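PDB 2DFU: probable 2-hydroxyhepta-2,4-diene-1,7-dioate isomerase, which probably isomerises 2-hydroxyhepta-2,4-diene-1,7-dioate in a metal-dependent manner, as a member of the fumarylacetoacetate hydrolase family. Local coordinates for residues V144-R149 and T254-K259. Residues are numbered along the deposited sequence; the frame is centred on the assembly and turned at random.
Sequences VDITAR and TLIGPK
Val144 and Thr254 meet tip to tip through their methyl groups, with Val144 CG2 4.1 Å from Thr254 CG2. The threonine hydroxyl takes no part: OG1 stands anti to the backbone N (chi1 -172°), and the methyl carbon faces the valine. The second apolar pair is Ile146 with Ile256. Their delta methyls approach end to end, with Ile146 CD1 4.4 Å from Ile256 CD1. No hydrogen bond crosses between the segments. All four side chains are buried, but the contact is small, about 97 Å² in all.

The two strands belong to different sheets. Strand 137-148 pairs with strands 111-121 and 168-175, whereas strand 250-259 lies between strands 102-104 and 241-246. The contact therefore packs one sheet of the fumarylacetoacetate hydrolase-type domain against another. Val102, Leu242 and Val244 extend the apolar layer around it.

Polar groups gather on the other side of segment 144-149. Within it, Thr147 OG1 gives a hydrogen bond to Asp145 O (3.3 Å), coming from above the carbonyl plane, 51° out of it. The Asp145 carboxylate forms salt bridges with Lys81 and Lys162, and Lys162 NZ is also hydrogen-bonded to Thr147 OG1. Asp145 lies close to Glu114 and Glu116, a trio of carboxylates consistent with the Glu-x-Glu and aspartate metal site of this family, although no metal is described here.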
loop_
_atom_site.group_PDB
_atom_site.type_symbol
_atom_site.label_atom_id
_atom_site.label_comp_id
_atom_site.label_asym_id
_atom_site.label_seq_id
_atom_site.Cartn_x
_atom_site.Cartn_y
_atom_site.Cartn_z
ATOM N N VAL A 144 14.744 5.481 -6.209
ATOM C CA VAL A 144 15.198 4.576 -7.244
ATOM C C VAL A 144 14.077 3.546 -7.293
ATOM O O VAL A 144 13.846 2.827 -6.323
ATOM C CB VAL A 144 16.507 3.851 -6.886
ATOM C CG1 VAL A 144 16.758 2.750 -7.894
ATOM C CG2 VAL A 144 17.660 4.823 -6.871
ATOM N N ASP A 145 13.362 3.501 -8.406
ATOM C CA ASP A 145 12.275 2.548 -8.566
ATOM C C ASP A 145 12.885 1.249 -9.091
ATOM O O ASP A 145 13.043 1.072 -10.299
ATOM C CB ASP A 145 11.239 3.127 -9.548
ATOM C CG ASP A 145 10.151 2.131 -9.934
ATOM O OD1 ASP A 145 10.094 1.030 -9.348
ATOM O OD2 ASP A 145 9.347 2.454 -10.834
ATOM N N ILE A 146 13.268 0.360 -8.177
ATOM C CA ILE A 146 13.852 -0.922 -8.563
ATOM C C ILE A 146 12.787 -1.760 -9.279
ATOM O O ILE A 146 11.668 -1.911 -8.782
ATOM C CB ILE A 146 14.367 -1.690 -7.333
ATOM C CG1 ILE A 146 15.474 -0.886 -6.642
ATOM C CG2 ILE A 146 14.878 -3.068 -7.754
ATOM C CD1 ILE A 146 16.771 -0.806 -7.435
ATOM N N THR A 147 13.146 -2.312 -10.437
ATOM C CA THR A 147 12.207 -3.088 -11.240
ATOM C C THR A 147 12.711 -4.455 -11.720
ATOM O O THR A 147 13.798 -4.563 -12.293
ATOM C CB THR A 147 11.803 -2.283 -12.508
ATOM O OG1 THR A 147 11.304 -0.997 -12.126
ATOM C CG2 THR A 147 10.757 -3.025 -13.300
ATOM N N ALA A 148 11.913 -5.494 -11.498
ATOM C CA ALA A 148 12.270 -6.824 -11.972
ATOM C C ALA A 148 11.466 -6.991 -13.265
ATOM O O ALA A 148 10.297 -7.382 -13.240
ATOM C CB ALA A 148 11.888 -7.876 -10.951
ATOM N N ARG A 149 12.113 -6.674 -14.385
ATOM C CA ARG A 149 11.501 -6.709 -15.711
ATOM C C ARG A 149 10.912 -8.018 -16.209
ATOM O O ARG A 149 9.893 -7.999 -16.889
ATOM C CB ARG A 149 12.497 -6.208 -16.764
ATOM C CG ARG A 149 13.127 -4.872 -16.436
ATOM C CD ARG A 149 12.745 -3.791 -17.436
ATOM N NE ARG A 149 11.305 -3.556 -17.480
ATOM C CZ ARG A 149 10.754 -2.403 -17.851
ATOM N NH1 ARG A 149 11.528 -1.381 -18.202
ATOM N NH2 ARG A 149 9.432 -2.273 -17.880
ATOM N N THR A 254 22.583 4.450 -3.013
ATOM C CA THR A 254 22.102 3.111 -2.724
ATOM C C THR A 254 22.992 2.106 -3.442
ATOM O O THR A 254 23.868 2.487 -4.221
ATOM C CB THR A 254 20.631 2.923 -3.167
ATOM O OG1 THR A 254 20.155 1.659 -2.693
ATOM C CG2 THR A 254 20.516 2.953 -4.672
ATOM N N LEU A 255 22.785 0.823 -3.173
ATOM C CA LEU A 255 23.600 -0.199 -3.812
ATOM C C LEU A 255 22.915 -1.554 -3.853
ATOM O O LEU A 255 22.022 -1.850 -3.051
ATOM C CB LEU A 255 24.956 -0.312 -3.103
ATOM C CG LEU A 255 24.998 -0.742 -1.636
ATOM C CD1 LEU A 255 24.633 -2.210 -1.509
ATOM C CD2 LEU A 255 26.391 -0.527 -1.096
ATOM N N ILE A 256 23.347 -2.379 -4.797
ATOM C CA ILE A 256 22.785 -3.701 -4.957
ATOM C C ILE A 256 23.607 -4.726 -4.194
ATOM O O ILE A 256 24.838 -4.768 -4.303
ATOM C CB ILE A 256 22.740 -4.096 -6.432
ATOM C CG1 ILE A 256 22.136 -2.953 -7.248
ATOM C CG2 ILE A 256 21.904 -5.364 -6.604
ATOM C CD1 ILE A 256 20.729 -2.557 -6.802
ATOM N N GLY A 257 22.917 -5.550 -3.414
ATOM C CA GLY A 257 23.595 -6.575 -2.648
ATOM C C GLY A 257 23.792 -7.840 -3.463
ATOM O O GLY A 257 23.435 -7.876 -4.643
ATOM N N PRO A 258 24.364 -8.899 -2.856
ATOM C CA PRO A 258 24.623 -10.192 -3.504
ATOM C C PRO A 258 23.328 -10.853 -3.956
ATOM O O PRO A 258 22.270 -10.604 -3.376
ATOM C CB PRO A 258 25.309 -10.999 -2.401
ATOM C CG PRO A 258 25.974 -9.940 -1.564
ATOM C CD PRO A 258 24.896 -8.889 -1.482
ATOM N N LYS A 259 23.398 -11.697 -4.984
ATOM C CA LYS A 259 22.192 -12.364 -5.451
ATOM C C LYS A 259 21.750 -13.357 -4.394
ATOM O O LYS A 259 22.569 -14.077 -3.834
ATOM C CB LYS A 259 22.420 -13.111 -6.769
ATOM C CG LYS A 259 21.108 -13.312 -7.538
ATOM C CD LYS A 259 20.928 -14.733 -8.028
ATOM C CE LYS A 259 19.474 -15.005 -8.424
ATOM N NZ LYS A 259 18.962 -14.084 -9.470
#